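Local coordinates for protein probable M18 family aminopeptidase 1 (PDB 2GLF) that probably acts as a metal-dependent aminopeptidase of the M18 family, removing N-terminal residues from peptides, and carries manganese ions in this structure, at residues K21-M24 with E25-K29; G120-K124 with Y125-S129; L422-S426 with P427-S431. All blocks are in the same frame, centred on the assembly; numbering follows the deposited sequence.

How the contacts relate
The three contacts follow one another along the chain. Contact 1 is a stretch of helix 13-29, contact 2 lies in the loop joining strands 111-119 and 132-139 of the six-stranded antiparallel sheet, and contact 3 is the loop leading from strand 414-421 of the large mixed sheet into strand 429-432. Contacts 2 and 3 have centres about 12 Å apart and touch, notably through the probable hydrogen bond between Gly121 O and His425 ND1, and both meet the second subunit. Contact 1 touches neither, its nearest atoms lying about 5 Å from contact 3 and about 13 Å from contact 2. The two loops thus meet at a manganese site.

Contact 1: residues K21-M24 with E25-K29; sequences KEYM and EFMSK
The selenium of Met27, a selenomethionine, lies beside the ring of Tyr23 one helical turn earlier, with SE 4.7 Å from the ring centroid and 43° off the ring normal. This Met-aromatic contact is therefore oblique, and SE comes nearest the phenolic end of the ring, 3.8 Å from Tyr23 OH. With CG anti to the backbone N (chi1 168°), Tyr23 lays its ring alongside the next turn, where Met27 SE reaches it; the placing of the methyl end of Met27 is doubtful in detail. Met27 N also donates to Tyr23 O at 2.9 Å, the i to i+4 bond of the helix. The next turn is closed by Ser28 N and Met24 O at 3.0 Å, whereas the bonds from Glu25 N to Lys21 O and from Phe26 N to Glu22 O are weak. Ser28 OG also turns back to the main chain and gives its proton to a lone pair of Glu25 O at 2.9 Å. Tyr23 OH is hydrogen-bonded to Gln248 NE2, Glu22 OE2 makes a salt bridge with Arg259, and the Phe26 ring stacks with that of Tyr255. With an alanine here in place of Tyr23, Gln248 NE2 would probably be left without its phenolic partner and a gap would open beside the selenium of Met27. Tyr23, Phe26 and Met27 are buried, and the side chains of Glu22, Tyr23 and Met27 all touch helix 248-263; Phe26 also reaches helix 33-45. The arrangement is that of a helix packed against other helices of the metallopeptidase fold, with a Met-aromatic pair at i, i+4 spacing on its buried side.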
# COMPACT_ATOMS: atom_id res chain seq x y z
N LYS A 21 -11.77 46.78 28.47
CA LYS A 21 -12.99 47.35 27.92
C LYS A 21 -12.63 48.33 26.81
O LYS A 21 -13.34 48.42 25.80
CB LYS A 21 -13.79 48.04 29.02
CG LYS A 21 -14.69 47.10 29.80
CD LYS A 21 -15.76 47.86 30.58
CE LYS A 21 -16.91 46.95 31.02
NZ LYS A 21 -16.47 45.87 31.96
N GLU A 22 -11.53 49.05 26.99
CA GLU A 22 -11.08 50.02 26.00
C GLU A 22 -10.56 49.31 24.75
O GLU A 22 -10.77 49.76 23.62
CB GLU A 22 -9.99 50.90 26.62
CG GLU A 22 -10.52 51.79 27.73
CD GLU A 22 -9.44 52.26 28.69
OE1 GLU A 22 -9.75 53.09 29.57
OE2 GLU A 22 -8.28 51.80 28.57
N TYR A 23 -9.88 48.18 24.97
CA TYR A 23 -9.32 47.37 23.89
C TYR A 23 -10.44 46.80 23.03
O TYR A 23 -10.40 46.89 21.81
CB TYR A 23 -8.47 46.24 24.48
CG TYR A 23 -8.06 45.16 23.49
CD1 TYR A 23 -7.21 45.43 22.42
CD2 TYR A 23 -8.55 43.85 23.62
CE1 TYR A 23 -6.85 44.43 21.51
CE2 TYR A 23 -8.20 42.85 22.71
CZ TYR A 23 -7.36 43.15 21.66
OH TYR A 23 -7.02 42.17 20.76
N MSE A 24 -11.45 46.22 23.68
CA MSE A 24 -12.57 45.63 22.96
C MSE A 24 -13.36 46.62 22.10
O MSE A 24 -13.85 46.25 21.04
CB MSE A 24 -13.50 44.91 23.95
CG MSE A 24 -12.84 43.69 24.59
SE MSE A 24 -14.02 42.58 25.66
CE MSE A 24 -13.47 43.18 27.43
N GLU A 25 -13.47 47.87 22.54
CA GLU A 25 -14.18 48.88 21.75
C GLU A 25 -13.43 49.05 20.43
O GLU A 25 -14.00 48.95 19.35
CB GLU A 25 -14.23 50.21 22.50
CG GLU A 25 -15.13 50.20 23.72
CD GLU A 25 -16.60 50.00 23.38
OE1 GLU A 25 -17.42 49.86 24.31
OE2 GLU A 25 -16.93 49.98 22.17
N PHE A 26 -12.13 49.31 20.54
CA PHE A 26 -11.27 49.48 19.38
C PHE A 26 -11.44 48.28 18.45
O PHE A 26 -11.61 48.43 17.25
CB PHE A 26 -9.81 49.57 19.84
CG PHE A 26 -8.82 49.71 18.72
CD1 PHE A 26 -8.79 50.85 17.94
CD2 PHE A 26 -7.90 48.70 18.47
CE1 PHE A 26 -7.85 50.99 16.92
CE2 PHE A 26 -6.95 48.82 17.45
CZ PHE A 26 -6.93 49.98 16.67
N MSE A 27 -11.39 47.09 19.04
CA MSE A 27 -11.50 45.84 18.30
C MSE A 27 -12.80 45.67 17.52
O MSE A 27 -12.81 45.07 16.45
CB MSE A 27 -11.31 44.66 19.26
CG MSE A 27 -10.39 43.57 18.73
SE MSE A 27 -8.70 44.23 18.01
CE MSE A 27 -8.40 45.67 19.25
N SER A 28 -13.89 46.19 18.06
CA SER A 28 -15.17 46.08 17.36
C SER A 28 -15.19 47.00 16.15
O SER A 28 -16.09 46.91 15.32
CB SER A 28 -16.33 46.46 18.28
OG SER A 28 -16.51 47.87 18.31
N LYS A 29 -14.21 47.88 16.04
CA LYS A 29 -14.16 48.81 14.92
C LYS A 29 -13.03 48.50 13.93
O LYS A 29 -13.04 48.99 12.80
CB LYS A 29 -14.01 50.25 15.45
CG LYS A 29 -15.08 50.65 16.47
CD LYS A 29 -14.88 52.07 16.99
CE LYS A 29 -15.15 53.11 15.91
NZ LYS A 29 -14.88 54.51 16.36

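Contact 2: residues G120-K124 with Y125-S129; sequences GGIKK and YHWLS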
# COMPACT_ATOMS: atom_id res chain seq x y z
N GLY A 120 -3.94 34.95 3.53
CA GLY A 120 -3.22 34.49 4.70
C GLY A 120 -3.46 33.03 5.08
O GLY A 120 -4.10 32.28 4.34
N GLY A 121 -2.97 32.65 6.26
CA GLY A 121 -3.11 31.29 6.72
C GLY A 121 -4.37 30.91 7.49
O GLY A 121 -4.28 30.48 8.64
N ILE A 122 -5.53 31.05 6.87
CA ILE A 122 -6.79 30.67 7.51
C ILE A 122 -6.81 29.14 7.54
O ILE A 122 -6.13 28.51 6.74
CB ILE A 122 -8.02 31.12 6.67
CG1 ILE A 122 -8.07 30.32 5.36
CG2 ILE A 122 -7.94 32.60 6.37
CD1 ILE A 122 -9.31 30.54 4.53
N LYS A 123 -7.58 28.53 8.44
CA LYS A 123 -7.63 27.08 8.44
C LYS A 123 -8.58 26.57 7.38
O LYS A 123 -8.40 25.47 6.84
CB LYS A 123 -8.01 26.52 9.81
CG LYS A 123 -6.79 26.16 10.64
CD LYS A 123 -7.09 25.12 11.68
CE LYS A 123 -5.82 24.63 12.33
NZ LYS A 123 -6.10 23.55 13.29
N LYS A 124 -9.61 27.36 7.08
CA LYS A 124 -10.57 27.03 6.02
C LYS A 124 -11.85 26.37 6.50
O LYS A 124 -12.94 26.86 6.22
CB LYS A 124 -9.90 26.17 4.94
CG LYS A 124 -10.41 26.39 3.53
CD LYS A 124 -9.39 25.91 2.51
CE LYS A 124 -8.07 26.64 2.68
NZ LYS A 124 -7.04 26.30 1.65
N TYR A 125 -11.74 25.25 7.22
CA TYR A 125 -12.95 24.63 7.71
C TYR A 125 -13.58 25.52 8.77
O TYR A 125 -14.74 25.34 9.15
CB TYR A 125 -12.69 23.22 8.26
CG TYR A 125 -11.65 23.11 9.34
CD1 TYR A 125 -10.35 22.71 9.04
CD2 TYR A 125 -11.97 23.39 10.67
CE1 TYR A 125 -9.39 22.58 10.04
CE2 TYR A 125 -11.02 23.26 11.68
CZ TYR A 125 -9.73 22.85 11.36
OH TYR A 125 -8.79 22.70 12.35
N HIS A 126 -12.82 26.50 9.25
CA HIS A 126 -13.31 27.45 10.26
C HIS A 126 -14.40 28.34 9.67
O HIS A 126 -15.36 28.70 10.36
CB HIS A 126 -12.20 28.39 10.74
CG HIS A 126 -11.21 27.77 11.68
ND1 HIS A 126 -11.58 26.94 12.71
CD2 HIS A 126 -9.87 27.94 11.79
CE1 HIS A 126 -10.51 26.61 13.41
NE2 HIS A 126 -9.46 27.20 12.88
N TRP A 127 -14.24 28.69 8.40
CA TRP A 127 -15.13 29.60 7.69
C TRP A 127 -16.44 29.05 7.14
O TRP A 127 -17.16 29.75 6.42
CB TRP A 127 -14.35 30.31 6.59
CG TRP A 127 -13.14 31.00 7.14
CD1 TRP A 127 -12.00 30.41 7.63
CD2 TRP A 127 -13.01 32.40 7.41
NE1 TRP A 127 -11.19 31.36 8.21
CE2 TRP A 127 -11.78 32.59 8.08
CE3 TRP A 127 -13.82 33.52 7.17
CZ2 TRP A 127 -11.35 33.85 8.51
CZ3 TRP A 127 -13.39 34.77 7.59
CH2 TRP A 127 -12.16 34.92 8.25
N LEU A 128 -16.77 27.81 7.47
CA LEU A 128 -18.02 27.22 7.00
C LEU A 128 -19.10 27.30 8.08
O LEU A 128 -18.83 27.08 9.26
CB LEU A 128 -17.78 25.78 6.56
CG LEU A 128 -16.86 25.65 5.35
CD1 LEU A 128 -16.39 24.22 5.19
CD2 LEU A 128 -17.59 26.12 4.10
N SER A 129 -20.33 27.63 7.66
CA SER A 129 -21.48 27.76 8.55
C SER A 129 -21.19 28.68 9.74
O SER A 129 -21.34 28.29 10.90
CB SER A 129 -21.95 26.39 9.04
OG SER A 129 -22.50 25.62 7.98
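Lys123 runs alongside the ring of Tyr125, pointing the same way, with its CB over one face of the ring, offset toward the rim. The chain is extended beyond CG, which carries the ammonium group past the ring to the phenol, where Lys123 NZ donates to Tyr125 OH at 3.0 Å. The stronger partners of both polar ends belong to the second subunit: Lys123 NZ forms a salt bridge with Asp169 of that subunit, and Tyr125 OH is hydrogen-bonded to Asp163 of that second subunit. The lysine's aliphatic part is shared with His126, which it crosses at a slant, Lys123 CG lying 3.6 Å from His126 NE2. On the Tyr125 side, CG stands between the backbone N and the carbonyl carbon (chi1 56°), and this holds the ring back toward the lysine. A second pair is Ile122 with Trp127. Ile122 CD1 sits over a face of the Trp127 indole, 4.1 Å from Trp127 CD1, and the two side chains cross at roughly a right angle. Ile122 CB also approaches Trp127 NE1 to 3.5 Å. The backbone of Lys124 lies beside the indole: Lys124 O is in the plane of the ring at its edge, and the same oxygen accepts from Trp127 N at 3.1 Å. The long side chain of Lys124 leaves in another direction, to a salt bridge with Asp396 of a third subunit. The segment lies in the loop between strands 111-119 and 132-139 of the antiparallel sheet; Ile122 and Trp127 pack on Leu98 of strand 97-108 in that sheet, while His126 leans on Pro427 in the loop just before strand 429-432.

Contact 3: residues L422-S426 with P427-S431; sequences LGMHS and PFEIS. With MN (manganese (II) ion), chain F.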
# COMPACT_ATOMS: atom_id res chain seq x y z
N LEU A 422 -4.55 31.66 22.03
CA LEU A 422 -5.09 30.33 21.86
C LEU A 422 -5.95 30.39 20.60
O LEU A 422 -6.74 31.31 20.44
CB LEU A 422 -5.93 29.95 23.07
CG LEU A 422 -5.34 28.89 24.01
CD1 LEU A 422 -3.85 29.09 24.18
CD2 LEU A 422 -6.06 28.95 25.35
N GLY A 423 -5.77 29.44 19.69
CA GLY A 423 -6.54 29.44 18.47
C GLY A 423 -6.16 30.57 17.52
O GLY A 423 -7.02 31.21 16.91
N MSE A 424 -4.86 30.82 17.39
CA MSE A 424 -4.40 31.87 16.49
C MSE A 424 -4.92 31.59 15.07
O MSE A 424 -4.96 30.44 14.63
CB MSE A 424 -2.87 31.93 16.50
CG MSE A 424 -2.29 33.24 15.98
SE MSE A 424 -0.34 33.30 16.07
CE MSE A 424 0.08 33.55 14.19
N HIS A 425 -5.31 32.65 14.37
CA HIS A 425 -5.85 32.58 13.00
C HIS A 425 -7.28 32.09 12.87
O HIS A 425 -7.85 32.12 11.78
CB HIS A 425 -4.94 31.75 12.10
CG HIS A 425 -3.72 32.48 11.66
ND1 HIS A 425 -3.00 32.13 10.54
CD2 HIS A 425 -3.09 33.56 12.18
CE1 HIS A 425 -1.99 32.96 10.39
NE2 HIS A 425 -2.02 33.84 11.37
N SER A 426 -7.88 31.65 13.96
CA SER A 426 -9.27 31.19 13.92
C SER A 426 -10.15 32.43 13.89
O SER A 426 -9.69 33.54 14.15
CB SER A 426 -9.59 30.37 15.16
OG SER A 426 -9.52 31.18 16.32
N PRO A 427 -11.44 32.26 13.57
CA PRO A 427 -12.36 33.41 13.52
C PRO A 427 -12.65 33.98 14.91
O PRO A 427 -13.35 34.98 15.04
CB PRO A 427 -13.61 32.82 12.87
CG PRO A 427 -13.06 31.74 12.00
CD PRO A 427 -12.05 31.09 12.92
N PHE A 428 -12.10 33.35 15.95
CA PHE A 428 -12.34 33.79 17.32
C PHE A 428 -11.13 33.45 18.20
O PHE A 428 -11.15 32.46 18.95
CB PHE A 428 -13.61 33.10 17.87
CG PHE A 428 -14.23 33.79 19.06
CD1 PHE A 428 -14.85 35.03 18.93
CD2 PHE A 428 -14.20 33.19 20.32
CE1 PHE A 428 -15.44 35.66 20.03
CE2 PHE A 428 -14.79 33.82 21.43
CZ PHE A 428 -15.41 35.05 21.28
N GLU A 429 -10.08 34.25 18.10
CA GLU A 429 -8.87 34.02 18.89
C GLU A 429 -9.10 34.38 20.36
O GLU A 429 -9.98 35.18 20.68
CB GLU A 429 -7.71 34.84 18.32
CG GLU A 429 -7.46 34.58 16.85
CD GLU A 429 -6.38 35.47 16.26
OE1 GLU A 429 -6.37 36.68 16.58
OE2 GLU A 429 -5.56 34.97 15.46
N ILE A 430 -8.31 33.78 21.24
CA ILE A 430 -8.43 34.01 22.67
C ILE A 430 -7.11 34.54 23.26
O ILE A 430 -6.03 34.01 22.97
CB ILE A 430 -8.83 32.69 23.41
CG1 ILE A 430 -10.30 32.74 23.83
CG2 ILE A 430 -8.00 32.49 24.66
CD1 ILE A 430 -11.27 32.77 22.70
N SER A 431 -7.22 35.58 24.08
CA SER A 431 -6.07 36.18 24.75
C SER A 431 -6.47 36.46 26.19
O SER A 431 -7.65 36.45 26.52
CB SER A 431 -5.68 37.49 24.07
OG SER A 431 -6.67 38.48 24.26
MN MN F . -0.55 35.73 11.72
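A metal-binding loop, built on a type II beta turn from Gly423 to Ser426, presents His425 to a manganese ion, with His425 NE2 2.4 Å from the metal. Its backbone is held by Glu429 of 427-431, whose OE2 accepts from His425 N at 2.6 Å through the anti lone pair, the one away from the other carboxylate oxygen. Glu429 can cross the loop because its CG is anti to its carbonyl carbon (chi1 -55°) and its chain is extended beyond CG; its side chain runs beside that of Met424, a selenomethionine. Gly423 O takes two bonds from Ser426, one from OG at 2.6 Å on a lone pair and one from the backbone N at 3.1 Å. Ser426 OG in turn receives a weak bond from Phe428 N, which ties the turn to the chain after Pro427. The base of the loop is closed by Leu422 and Ile430, an antiparallel hydrogen-bonded pair joined by Leu422 N to Ile430 O at 2.9 Å and by Ile430 N to Leu422 O at 3.0 Å. At this single bridge, Leu422 CB packs on Ile430 CG2 at 3.6 Å. The other imidazole nitrogen, His425 ND1, is engaged by Gly121 O, which would help fix the ring's rotation, and His167 of the second subunit meets the ring edge-to-face. Asp249 and Glu279 complete the protein ligands of this manganese, and Asp249 also serves the second metal site with His92 and Asp326, the paired-metal centre expected of an M18 metallopeptidase.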